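Local coordinates for protein tripartite terminase subunit 3 (Human herpesvirus 5, PDB 3N4P) that probably acts as the large subunit of the terminase motor that packages viral DNA into capsids, this chain being its C-terminal nuclease domain, at residues S123-H128 against S160-R165; C152-S157 against V166-T171; F92-L97 against E223-Q228; P69-N74 against V111-C116. All coordinates share one frame; numbering follows the deposited sequence.

Interaction 1 (S123-H128 against S160-R165); sequences SVLSLH and SSTLIR
L125 keeps CG anti to its carbonyl carbon (chi1 -71°) and runs on extended, which carries both of its methyls out of helix 109-127 to T162 and I164. These two residues lie just past the end of helix 144-161. I164 answers with CG1 anti to its backbone N (chi1 -173°), so that its CD1 meets the leucine tip to tip, 3.9 Å from L125 CD2. L125 CD1 also turns to the threonine, where T162 CG2 lies 4.0 Å away; the two side chains cross obliquely. CD1 thus lies against both residues, CD2 against I164 alone. L125 also packs on L131, in the loop that follows its helix. The helix ends at L127, and the ring of H128, the next residue, turns back: H128 ND1 donates to V124 O at 2.8 Å, with the carbonyl oxygen close to the ring plane and the N-H pointing nearly straight at it (164°). The contact lies at the surface, away from the metal site and predicted active-site residues, and joins the C-terminal end of helix 109-127 to the linker entering strand 165-172. Being made of methyl groups alone, it implies dispersion and burial of apolar surface, with little directional preference.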
loop_
_atom_site.group_PDB
_atom_site.type_symbol
_atom_site.label_atom_id
_atom_site.label_comp_id
_atom_site.label_asym_id
_atom_site.label_seq_id
_atom_site.Cartn_x
_atom_site.Cartn_y
_atom_site.Cartn_z
ATOM N N SER B 123 -10.001 -2.265 18.994
ATOM C CA SER B 123 -10.238 -2.625 17.597
ATOM C C SER B 123 -8.948 -3.094 16.926
ATOM O O SER B 123 -8.991 -4.003 16.118
ATOM C CB SER B 123 -10.803 -1.461 16.798
ATOM O OG SER B 123 -12.042 -1.086 17.402
ATOM N N VAL B 124 -7.835 -2.428 17.216
ATOM C CA VAL B 124 -6.580 -2.787 16.635
ATOM C C VAL B 124 -6.192 -4.197 17.059
ATOM O O VAL B 124 -5.746 -4.971 16.199
ATOM C CB VAL B 124 -5.472 -1.855 17.028
ATOM C CG1 VAL B 124 -4.040 -2.451 16.595
ATOM C CG2 VAL B 124 -5.650 -0.491 16.382
ATOM N N LEU B 125 -6.325 -4.528 18.351
ATOM C CA LEU B 125 -5.935 -5.852 18.814
ATOM C C LEU B 125 -6.776 -6.908 18.107
ATOM O O LEU B 125 -6.268 -7.911 17.651
ATOM C CB LEU B 125 -6.126 -5.993 20.365
ATOM C CG LEU B 125 -5.063 -5.158 21.099
ATOM C CD1 LEU B 125 -5.302 -5.279 22.550
ATOM C CD2 LEU B 125 -3.605 -5.559 20.727
ATOM N N SER B 126 -8.064 -6.637 18.017
ATOM C CA SER B 126 -9.029 -7.432 17.276
ATOM C C SER B 126 -8.648 -7.702 15.813
ATOM O O SER B 126 -8.817 -8.825 15.320
ATOM C CB SER B 126 -10.312 -6.636 17.246
ATOM O OG SER B 126 -11.390 -7.506 17.123
ATOM N N LEU B 127 -8.185 -6.671 15.110
ATOM C CA LEU B 127 -7.754 -6.849 13.727
ATOM C C LEU B 127 -6.383 -7.544 13.513
ATOM O O LEU B 127 -6.128 -8.053 12.429
ATOM C CB LEU B 127 -7.772 -5.525 12.959
ATOM C CG LEU B 127 -9.177 -5.002 12.713
ATOM C CD1 LEU B 127 -9.141 -3.456 12.452
ATOM C CD2 LEU B 127 -9.704 -5.767 11.544
ATOM N N HIS B 128 -5.541 -7.608 14.544
ATOM C CA HIS B 128 -4.186 -8.129 14.388
ATOM C C HIS B 128 -3.840 -9.069 15.522
ATOM O O HIS B 128 -3.216 -8.670 16.511
ATOM C CB HIS B 128 -3.223 -6.952 14.399
ATOM C CG HIS B 128 -3.564 -5.882 13.414
ATOM N ND1 HIS B 128 -4.426 -4.846 13.709
ATOM C CD2 HIS B 128 -3.154 -5.682 12.140
ATOM C CE1 HIS B 128 -4.532 -4.052 12.656
ATOM N NE2 HIS B 128 -3.772 -4.542 11.689
ATOM N N SER B 160 -10.834 -4.845 30.634
ATOM C CA SER B 160 -12.261 -5.245 30.709
ATOM C C SER B 160 -12.618 -5.986 29.453
ATOM O O SER B 160 -13.394 -6.929 29.512
ATOM C CB SER B 160 -13.208 -4.047 30.711
ATOM O OG SER B 160 -12.985 -3.129 31.765
ATOM N N SER B 161 -12.047 -5.555 28.317
ATOM C CA SER B 161 -12.444 -6.057 27.016
ATOM C C SER B 161 -11.685 -7.257 26.489
ATOM O O SER B 161 -12.246 -8.019 25.732
ATOM C CB SER B 161 -12.385 -4.937 25.949
ATOM O OG SER B 161 -13.538 -4.099 26.087
ATOM N N THR B 162 -10.417 -7.394 26.859
ATOM C CA THR B 162 -9.515 -8.387 26.283
ATOM C C THR B 162 -8.349 -8.744 27.252
ATOM O O THR B 162 -7.985 -7.931 28.136
ATOM C CB THR B 162 -8.969 -7.900 24.896
ATOM O OG1 THR B 162 -8.319 -8.989 24.232
ATOM C CG2 THR B 162 -7.974 -6.776 25.053
ATOM N N LEU B 163 -7.805 -9.957 27.120
ATOM C CA LEU B 163 -6.663 -10.403 27.930
ATOM C C LEU B 163 -5.354 -10.152 27.184
ATOM O O LEU B 163 -5.069 -10.825 26.196
ATOM C CB LEU B 163 -6.753 -11.896 28.187
ATOM C CG LEU B 163 -5.810 -12.504 29.235
ATOM C CD1 LEU B 163 -6.137 -11.966 30.669
ATOM C CD2 LEU B 163 -5.878 -14.030 29.208
ATOM N N ILE B 164 -4.543 -9.230 27.681
ATOM C CA ILE B 164 -3.269 -8.932 27.103
ATOM C C ILE B 164 -2.401 -8.269 28.178
ATOM O O ILE B 164 -2.936 -7.646 29.063
ATOM C CB ILE B 164 -3.464 -7.963 25.901
ATOM C CG1 ILE B 164 -2.131 -7.767 25.171
ATOM C CG2 ILE B 164 -4.108 -6.629 26.385
ATOM C CD1 ILE B 164 -2.238 -7.659 23.661
ATOM N N ARG B 165 -1.074 -8.328 28.080
ATOM C CA ARG B 165 -0.242 -7.602 29.053
ATOM C C ARG B 165 -0.127 -6.181 28.648
ATOM O O ARG B 165 0.180 -5.872 27.480
ATOM C CB ARG B 165 1.142 -8.220 29.246
ATOM C CG ARG B 165 1.562 -9.026 28.076
ATOM C CD ARG B 165 2.494 -10.193 28.410
ATOM N NE ARG B 165 3.422 -9.975 29.522
ATOM C CZ ARG B 165 4.733 -9.780 29.408
ATOM N NH1 ARG B 165 5.315 -9.740 28.209
ATOM N NH2 ARG B 165 5.467 -9.628 30.511
#

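Interaction 2 (C152-S157 against V166-T171); sequences CLIRQS and VLFYHT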
loop_
_atom_site.group_PDB
_atom_site.type_symbol
_atom_site.label_atom_id
_atom_site.label_comp_id
_atom_site.label_asym_id
_atom_site.label_seq_id
_atom_site.Cartn_x
_atom_site.Cartn_y
_atom_site.Cartn_z
ATOM N N CYS B 152 -4.572 4.946 34.105
ATOM C CA CYS B 152 -5.303 3.969 34.879
ATOM C C CYS B 152 -6.647 3.685 34.214
ATOM O O CYS B 152 -7.066 2.547 34.169
ATOM C CB CYS B 152 -5.391 4.438 36.344
ATOM S SG CYS B 152 -6.558 3.548 37.296
ATOM N N LEU B 153 -7.271 4.689 33.598
ATOM C CA LEU B 153 -8.575 4.450 32.947
ATOM C C LEU B 153 -8.431 3.646 31.691
ATOM O O LEU B 153 -9.277 2.873 31.365
ATOM C CB LEU B 153 -9.417 5.721 32.721
ATOM C CG LEU B 153 -9.934 6.465 33.959
ATOM C CD1 LEU B 153 -10.071 7.950 33.646
ATOM C CD2 LEU B 153 -11.268 5.926 34.603
ATOM N N ILE B 154 -7.320 3.797 31.005
ATOM C CA ILE B 154 -7.060 3.104 29.759
ATOM C C ILE B 154 -6.843 1.645 30.080
ATOM O O ILE B 154 -7.435 0.769 29.431
ATOM C CB ILE B 154 -5.783 3.624 29.091
ATOM C CG1 ILE B 154 -6.005 5.047 28.513
ATOM C CG2 ILE B 154 -5.352 2.617 27.919
ATOM C CD1 ILE B 154 -4.800 5.678 27.888
ATOM N N ARG B 155 -5.951 1.367 31.025
ATOM C CA ARG B 155 -5.646 -0.002 31.423
ATOM C C ARG B 155 -6.973 -0.726 31.801
ATOM O O ARG B 155 -7.216 -1.865 31.415
ATOM C CB ARG B 155 -4.698 0.004 32.633
ATOM C CG ARG B 155 -4.092 -1.348 33.018
ATOM C CD ARG B 155 -3.597 -1.356 34.492
ATOM N NE ARG B 155 -4.508 -0.631 35.377
ATOM C CZ ARG B 155 -5.625 -1.118 35.920
ATOM N NH1 ARG B 155 -6.024 -2.372 35.687
ATOM N NH2 ARG B 155 -6.373 -0.328 36.691
ATOM N N GLN B 156 -7.809 -0.021 32.523
ATOM C CA GLN B 156 -9.163 -0.471 32.827
ATOM C C GLN B 156 -10.076 -0.906 31.652
ATOM O O GLN B 156 -10.611 -2.023 31.687
ATOM C CB GLN B 156 -9.858 0.623 33.601
ATOM C CG GLN B 156 -9.746 0.452 35.027
ATOM C CD GLN B 156 -10.465 1.567 35.796
ATOM O OE1 GLN B 156 -9.817 2.328 36.562
ATOM N NE2 GLN B 156 -11.790 1.704 35.570
ATOM N N SER B 157 -10.296 -0.033 30.649
ATOM C CA SER B 157 -11.126 -0.424 29.481
ATOM C C SER B 157 -10.473 -1.571 28.740
ATOM O O SER B 157 -11.131 -2.562 28.419
ATOM C CB SER B 157 -11.408 0.695 28.452
ATOM O OG SER B 157 -11.871 1.867 29.072
ATOM N N VAL B 166 -0.356 -5.305 29.617
ATOM C CA VAL B 166 -0.302 -3.858 29.413
ATOM C C VAL B 166 0.868 -3.323 30.235
ATOM O O VAL B 166 1.039 -3.730 31.394
ATOM C CB VAL B 166 -1.582 -3.217 29.948
ATOM C CG1 VAL B 166 -1.915 -2.039 29.167
ATOM C CG2 VAL B 166 -2.730 -4.186 29.818
ATOM N N LEU B 167 1.674 -2.451 29.650
ATOM C CA LEU B 167 2.837 -1.819 30.300
ATOM C C LEU B 167 2.724 -0.347 29.999
ATOM O O LEU B 167 2.244 0.013 28.954
ATOM C CB LEU B 167 4.146 -2.300 29.697
ATOM C CG LEU B 167 4.674 -3.686 30.070
ATOM C CD1 LEU B 167 4.046 -4.818 29.275
ATOM C CD2 LEU B 167 6.155 -3.708 29.915
ATOM N N PHE B 168 3.143 0.499 30.915
ATOM C CA PHE B 168 3.030 1.922 30.737
ATOM C C PHE B 168 4.423 2.491 30.898
ATOM O O PHE B 168 5.280 1.893 31.546
ATOM C CB PHE B 168 2.065 2.558 31.724
ATOM C CG PHE B 168 0.639 2.459 31.315
ATOM C CD1 PHE B 168 -0.111 1.345 31.635
ATOM C CD2 PHE B 168 0.033 3.477 30.587
ATOM C CE1 PHE B 168 -1.464 1.244 31.267
ATOM C CE2 PHE B 168 -1.328 3.380 30.203
ATOM C CZ PHE B 168 -2.069 2.259 30.536
ATOM N N TYR B 169 4.681 3.608 30.241
ATOM C CA TYR B 169 6.020 4.206 30.315
ATOM C C TYR B 169 6.013 4.777 31.719
ATOM O O TYR B 169 5.059 5.481 32.056
ATOM C CB TYR B 169 6.134 5.348 29.332
ATOM C CG TYR B 169 7.527 5.883 29.210
ATOM C CD1 TYR B 169 8.323 5.544 28.100
ATOM C CD2 TYR B 169 8.065 6.739 30.170
ATOM C CE1 TYR B 169 9.633 6.033 27.977
ATOM C CE2 TYR B 169 9.399 7.233 30.046
ATOM C CZ TYR B 169 10.153 6.881 28.956
ATOM O OH TYR B 169 11.437 7.360 28.827
ATOM N N HIS B 170 7.006 4.456 32.544
ATOM C CA HIS B 170 7.067 4.992 33.933
ATOM C C HIS B 170 8.243 5.914 34.101
ATOM O O HIS B 170 9.330 5.669 33.557
ATOM C CB HIS B 170 7.142 3.889 34.971
ATOM C CG HIS B 170 5.815 3.293 35.291
ATOM N ND1 HIS B 170 5.229 3.388 36.540
ATOM C CD2 HIS B 170 4.949 2.597 34.521
ATOM C CE1 HIS B 170 4.064 2.771 36.523
ATOM N NE2 HIS B 170 3.871 2.282 35.310
ATOM N N THR B 171 8.016 6.992 34.838
ATOM C CA THR B 171 9.106 7.922 35.129
ATOM C C THR B 171 9.101 8.251 36.628
ATOM O O THR B 171 8.049 8.345 37.245
ATOM C CB THR B 171 9.027 9.224 34.287
ATOM O OG1 THR B 171 8.087 10.123 34.883
ATOM C CG2 THR B 171 8.539 8.937 32.929
#
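F168 projects from its strand toward helix 144-161 and meets two successive helical residues in different ways. I154 stands at the edge of the ring, near its plane, with I154 CB 4.2 Å from F168 CZ. R155 approaches obliquely, using the aliphatic start of its chain: R155 CB is 3.7 Å from F168 CE1, and R155 CG reaches the same carbon at 4.1 Å. The arginine chain crosses the phenylalanine at about a right angle, with CG anti to the backbone N (chi1 -170°). It then bends at chi3, and the guanidinium leads away from the ring, its plane turned 66° from it. Beside them, V166 CB takes up the flank of R155 CG at 4.4 Å. The helix and strand segments run nearly antiparallel, their axes 10.0 Å apart at the closest point. This is the returning half of the beta-alpha-beta unit made by strand 133-138, helix 144-161 and strand 165-172. I154, V166 and F168 all also touch I136 of the first strand, while A114 of helix 109-127 packs against I154 and the C-terminal S279 lies on R155 and F168.

Interaction 3 (F92-L97 against E223-Q228); sequences FLIYGL and EYLLEQ
Helix 221-229 lies against the central mixed sheet of this RNase H-like nuclease fold, and its residue L225 is received by I94 and L97 of strand 91-100. The two receivers are three residues apart, yet both point toward the helix. A classic beta bulge at Y95 and G96, where the strand pairs with 80-88, is consistent with this: the extra residue would shift the phase of the strand and bring L97 onto the side that I94 faces. L225 has CG anti to its backbone N (chi1 175°), and its closest approaches are made by one methyl, CD2. I94 comes at it tip to tip with the end of its longer branch, whereas the L97 side chain crosses that of L225 at about a right angle. Further apolar side chains close round the group: F43 of helix 37-45 touches both I94 and L225, and L257 of helix 256-267 touches both L97 and L225. The side chain of L225 is about 9 Å from that of D256, a predicted active-site residue. On the same helix, Q228 OE1 accepts a hydrogen bond from I258 N, close to D256 in sequence. Within the contact itself, L225 CD2 sits 4.1 Å from I94 CD1 and 4.2 Å from L97 CD1.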
loop_
_atom_site.group_PDB
_atom_site.type_symbol
_atom_site.label_atom_id
_atom_site.label_comp_id
_atom_site.label_asym_id
_atom_site.label_seq_id
_atom_site.Cartn_x
_atom_site.Cartn_y
_atom_site.Cartn_z
ATOM N N PHE B 92 7.898 0.490 10.202
ATOM C CA PHE B 92 6.936 0.778 11.257
ATOM C C PHE B 92 5.639 1.123 10.657
ATOM O O PHE B 92 5.553 1.986 9.762
ATOM C CB PHE B 92 7.490 1.908 12.096
ATOM C CG PHE B 92 8.935 1.644 12.491
ATOM C CD1 PHE B 92 9.231 0.839 13.592
ATOM C CD2 PHE B 92 9.976 2.132 11.716
ATOM C CE1 PHE B 92 10.577 0.541 13.963
ATOM C CE2 PHE B 92 11.345 1.832 12.054
ATOM C CZ PHE B 92 11.624 1.025 13.211
ATOM N N LEU B 93 4.631 0.434 11.162
ATOM C CA LEU B 93 3.313 0.416 10.602
ATOM C C LEU B 93 2.316 1.171 11.486
ATOM O O LEU B 93 2.303 0.966 12.684
ATOM C CB LEU B 93 2.926 -1.037 10.576
ATOM C CG LEU B 93 2.318 -1.561 9.309
ATOM C CD1 LEU B 93 3.431 -2.392 8.775
ATOM C CD2 LEU B 93 1.225 -2.445 9.670
ATOM N N ILE B 94 1.488 2.056 10.929
ATOM C CA ILE B 94 0.573 2.846 11.783
ATOM C C ILE B 94 -0.732 2.089 11.770
ATOM O O ILE B 94 -1.333 1.913 10.689
ATOM C CB ILE B 94 0.356 4.269 11.247
ATOM C CG1 ILE B 94 1.655 5.030 11.297
ATOM C CG2 ILE B 94 -0.747 5.073 12.057
ATOM C CD1 ILE B 94 1.544 6.146 10.351
ATOM N N TYR B 95 -1.122 1.580 12.954
ATOM C CA TYR B 95 -2.339 0.809 13.081
ATOM C C TYR B 95 -3.583 1.630 13.428
ATOM O O TYR B 95 -4.725 1.204 13.171
ATOM C CB TYR B 95 -2.152 -0.271 14.186
ATOM C CG TYR B 95 -1.177 -1.429 13.774
ATOM C CD1 TYR B 95 -1.465 -2.253 12.685
ATOM C CD2 TYR B 95 0.025 -1.638 14.449
ATOM C CE1 TYR B 95 -0.621 -3.293 12.319
ATOM C CE2 TYR B 95 0.903 -2.694 14.122
ATOM C CZ TYR B 95 0.562 -3.517 13.061
ATOM O OH TYR B 95 1.388 -4.542 12.700
ATOM N N GLY B 96 -3.376 2.774 14.070
ATOM C CA GLY B 96 -4.479 3.540 14.614
ATOM C C GLY B 96 -4.116 4.983 14.800
ATOM O O GLY B 96 -2.923 5.310 15.039
ATOM N N LEU B 97 -5.115 5.852 14.586
ATOM C CA LEU B 97 -4.973 7.311 14.794
ATOM C C LEU B 97 -6.260 7.821 15.387
ATOM O O LEU B 97 -7.356 7.378 15.009
ATOM C CB LEU B 97 -4.680 8.096 13.498
ATOM C CG LEU B 97 -3.422 7.764 12.695
ATOM C CD1 LEU B 97 -3.499 8.255 11.203
ATOM C CD2 LEU B 97 -2.080 8.249 13.374
ATOM N N GLU B 223 -4.767 10.952 4.701
ATOM C CA GLU B 223 -4.781 12.304 4.027
ATOM C C GLU B 223 -4.776 13.450 5.049
ATOM O O GLU B 223 -4.031 14.434 4.913
ATOM C CB GLU B 223 -5.968 12.436 3.071
ATOM C CG GLU B 223 -6.236 13.859 2.491
ATOM C CD GLU B 223 -6.939 13.860 1.081
ATOM O OE1 GLU B 223 -8.077 13.301 0.937
ATOM O OE2 GLU B 223 -6.358 14.469 0.129
ATOM N N TYR B 224 -5.520 13.271 6.138
ATOM C CA TYR B 224 -5.501 14.176 7.259
ATOM C C TYR B 224 -4.103 14.268 7.915
ATOM O O TYR B 224 -3.641 15.363 8.233
ATOM C CB TYR B 224 -6.501 13.648 8.283
ATOM C CG TYR B 224 -6.690 14.545 9.467
ATOM C CD1 TYR B 224 -6.161 14.204 10.709
ATOM C CD2 TYR B 224 -7.432 15.754 9.360
ATOM C CE1 TYR B 224 -6.345 15.032 11.820
ATOM C CE2 TYR B 224 -7.606 16.599 10.471
ATOM C CZ TYR B 224 -7.081 16.222 11.691
ATOM O OH TYR B 224 -7.284 17.038 12.782
ATOM N N LEU B 225 -3.485 13.116 8.177
ATOM C CA LEU B 225 -2.173 13.021 8.747
ATOM C C LEU B 225 -1.116 13.638 7.756
ATOM O O LEU B 225 -0.221 14.357 8.182
ATOM C CB LEU B 225 -1.816 11.554 9.094
ATOM C CG LEU B 225 -0.385 11.329 9.605
ATOM C CD1 LEU B 225 -0.259 11.871 11.001
ATOM C CD2 LEU B 225 0.034 9.848 9.641
ATOM N N LEU B 226 -1.247 13.408 6.455
ATOM C CA LEU B 226 -0.380 14.090 5.499
ATOM C C LEU B 226 -0.452 15.627 5.541
ATOM O O LEU B 226 0.572 16.322 5.337
ATOM C CB LEU B 226 -0.718 13.675 4.108
ATOM C CG LEU B 226 0.145 12.747 3.236
ATOM C CD1 LEU B 226 1.701 12.755 3.563
ATOM C CD2 LEU B 226 -0.383 11.330 3.090
ATOM N N GLU B 227 -1.647 16.187 5.754
ATOM C CA GLU B 227 -1.765 17.639 5.904
ATOM C C GLU B 227 -0.862 18.162 7.031
ATOM O O GLU B 227 -0.201 19.196 6.897
ATOM C CB GLU B 227 -3.244 18.100 6.109
ATOM C CG GLU B 227 -3.969 18.394 4.799
ATOM C CD GLU B 227 -5.476 17.881 4.721
ATOM O OE1 GLU B 227 -5.942 17.540 3.590
ATOM O OE2 GLU B 227 -6.207 17.823 5.742
ATOM N N GLN B 228 -0.841 17.423 8.127
ATOM C CA GLN B 228 0.062 17.737 9.242
ATOM C C GLN B 228 1.549 17.512 8.941
ATOM O O GLN B 228 2.387 18.281 9.382
ATOM C CB GLN B 228 -0.382 17.009 10.498
ATOM C CG GLN B 228 -1.778 17.488 10.928
ATOM C CD GLN B 228 -2.203 17.010 12.356
ATOM O OE1 GLN B 228 -1.364 16.632 13.196
ATOM N NE2 GLN B 228 -3.511 17.060 12.633
#

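Interaction 4 (P69-N74 against V111-C116); sequences PAFTTN and VAIAEC
I113, on helix 109-127, carries the helical side of this contact with its two branches, meeting P69 with one and F71 with the other. Its inner part is buried: I113 CG2 rests 4.2 Å from P69 CB, and I150 of helix 144-161 lies against the same proline. With CG1 anti to the carbonyl carbon (chi1 -73°), CG2 is left facing the proline and I113 CD1 is carried out to the phenylalanine, 4.0 Å from F71 CE2; the methyl comes obliquely to the ring. The backbone of A70 borders this outer part more loosely, with A70 O 4.4 Å from I113 CD1. Beyond F71, which is only partly covered, the loop leaves the helix and T72, T73 and N74 stand exposed. The buried end adjoins the metal site: P69 follows D68, which with E139 binds a magnesium ion, and the proline side chain is about 7 Å from a bound magnesium. Both acidic residues are predicted to be active in the nuclease. The contact between the two segments is apolar, with no polar link between them, and amounts to hydrophobic packing at the start of the loop, whose far residues are exposed.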
loop_
_atom_site.group_PDB
_atom_site.type_symbol
_atom_site.label_atom_id
_atom_site.label_comp_id
_atom_site.label_asym_id
_atom_site.label_seq_id
_atom_site.Cartn_x
_atom_site.Cartn_y
_atom_site.Cartn_z
ATOM N N PRO B 69 -2.873 13.903 26.440
ATOM C CA PRO B 69 -4.209 14.413 26.742
ATOM C C PRO B 69 -4.175 15.930 26.861
ATOM O O PRO B 69 -3.252 16.490 27.478
ATOM C CB PRO B 69 -4.575 13.753 28.092
ATOM C CG PRO B 69 -3.290 13.230 28.648
ATOM C CD PRO B 69 -2.335 13.018 27.491
ATOM N N ALA B 70 -5.180 16.576 26.276
ATOM C CA ALA B 70 -5.205 18.024 26.129
ATOM C C ALA B 70 -6.129 18.695 27.122
ATOM O O ALA B 70 -7.310 18.356 27.192
ATOM C CB ALA B 70 -5.644 18.379 24.726
ATOM N N PHE B 71 -5.610 19.667 27.868
ATOM C CA PHE B 71 -6.492 20.478 28.720
ATOM C C PHE B 71 -6.379 21.981 28.478
ATOM O O PHE B 71 -7.402 22.672 28.373
ATOM C CB PHE B 71 -6.348 20.096 30.211
ATOM C CG PHE B 71 -6.560 18.617 30.461
ATOM C CD1 PHE B 71 -5.499 17.794 30.856
ATOM C CD2 PHE B 71 -7.805 18.030 30.219
ATOM C CE1 PHE B 71 -5.702 16.410 31.052
ATOM C CE2 PHE B 71 -8.003 16.654 30.402
ATOM C CZ PHE B 71 -6.950 15.848 30.826
ATOM N N THR B 72 -5.138 22.458 28.347
ATOM C CA THR B 72 -4.775 23.876 28.596
ATOM C C THR B 72 -5.700 24.546 29.645
ATOM O O THR B 72 -6.189 23.850 30.543
ATOM C CB THR B 72 -4.479 24.725 27.289
ATOM O OG1 THR B 72 -4.125 26.070 27.661
ATOM C CG2 THR B 72 -5.657 24.720 26.289
ATOM N N THR B 73 -5.947 25.858 29.542
ATOM C CA THR B 73 -6.794 26.533 30.543
ATOM C C THR B 73 -8.306 26.221 30.362
ATOM O O THR B 73 -8.801 25.151 30.763
ATOM C CB THR B 73 -6.541 28.105 30.633
ATOM O OG1 THR B 73 -5.247 28.455 30.113
ATOM C CG2 THR B 73 -6.682 28.621 32.087
ATOM N N ASN B 74 -8.999 27.154 29.712
ATOM C CA ASN B 74 -10.455 27.276 29.724
ATOM C C ASN B 74 -10.978 27.271 28.283
ATOM O O ASN B 74 -11.988 26.626 27.968
ATOM C CB ASN B 74 -10.816 28.597 30.444
ATOM C CG ASN B 74 -12.320 28.822 30.608
ATOM O OD1 ASN B 74 -12.745 29.936 30.931
ATOM N ND2 ASN B 74 -13.125 27.778 30.402
ATOM N N VAL B 111 -12.297 10.575 31.308
ATOM C CA VAL B 111 -12.968 9.372 30.836
ATOM C C VAL B 111 -13.184 9.370 29.304
ATOM O O VAL B 111 -12.865 8.413 28.636
ATOM C CB VAL B 111 -14.263 9.138 31.589
ATOM C CG1 VAL B 111 -15.123 8.053 30.905
ATOM C CG2 VAL B 111 -13.948 8.808 33.078
ATOM N N ALA B 112 -13.712 10.448 28.748
ATOM C CA ALA B 112 -13.827 10.544 27.304
ATOM C C ALA B 112 -12.485 10.281 26.663
ATOM O O ALA B 112 -12.399 9.474 25.748
ATOM C CB ALA B 112 -14.347 11.894 26.899
ATOM N N ILE B 113 -11.436 10.914 27.159
ATOM C CA ILE B 113 -10.114 10.702 26.538
ATOM C C ILE B 113 -9.616 9.271 26.581
ATOM O O ILE B 113 -9.104 8.748 25.565
ATOM C CB ILE B 113 -9.041 11.673 27.074
ATOM C CG1 ILE B 113 -9.328 13.063 26.489
ATOM C CG2 ILE B 113 -7.638 11.242 26.603
ATOM C CD1 ILE B 113 -8.936 14.233 27.313
ATOM N N ALA B 114 -9.712 8.656 27.746
ATOM C CA ALA B 114 -9.227 7.309 27.975
ATOM C C ALA B 114 -9.980 6.264 27.149
ATOM O O ALA B 114 -9.318 5.379 26.561
ATOM C CB ALA B 114 -9.319 6.939 29.453
ATOM N N GLU B 115 -11.324 6.330 27.211
ATOM C CA GLU B 115 -12.257 5.580 26.342
ATOM C C GLU B 115 -12.014 5.713 24.807
ATOM O O GLU B 115 -12.235 4.770 24.046
ATOM C CB GLU B 115 -13.654 6.052 26.553
ATOM C CG GLU B 115 -14.253 5.864 27.990
ATOM C CD GLU B 115 -14.355 4.390 28.433
ATOM O OE1 GLU B 115 -15.088 4.120 29.423
ATOM O OE2 GLU B 115 -13.716 3.504 27.791
ATOM N N CYS B 116 -11.627 6.884 24.327
ATOM C CA CYS B 116 -11.429 6.968 22.913
ATOM C C CYS B 116 -10.072 6.276 22.582
ATOM O O CYS B 116 -9.897 5.602 21.510
ATOM C CB CYS B 116 -11.472 8.410 22.488
ATOM S SG CYS B 116 -10.430 8.732 21.076
#

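Overall arrangement
Interactions 2 and 3 are buried and lie on opposite sides of the chain's centre, each setting a helix against the same sheet; interaction 4 is partly buried, and interaction 1 lies at the surface. Helix 109-127 serves both interactions 4 and 1, and helix 144-161 serves 1 and 2. Interactions 2 and 4 touch directly: L153 packs on A114, and S157 OG probably hydrogen-bonds to E115 OE2. H128 of interaction 1 meets the Y95 ring of interaction 3. All four are apolar across their segments, but their materials differ: bare methyls in 1 and 3, an aromatic ring with an arginine stem in 2, and a proline-phenylalanine loop near the metal in 4.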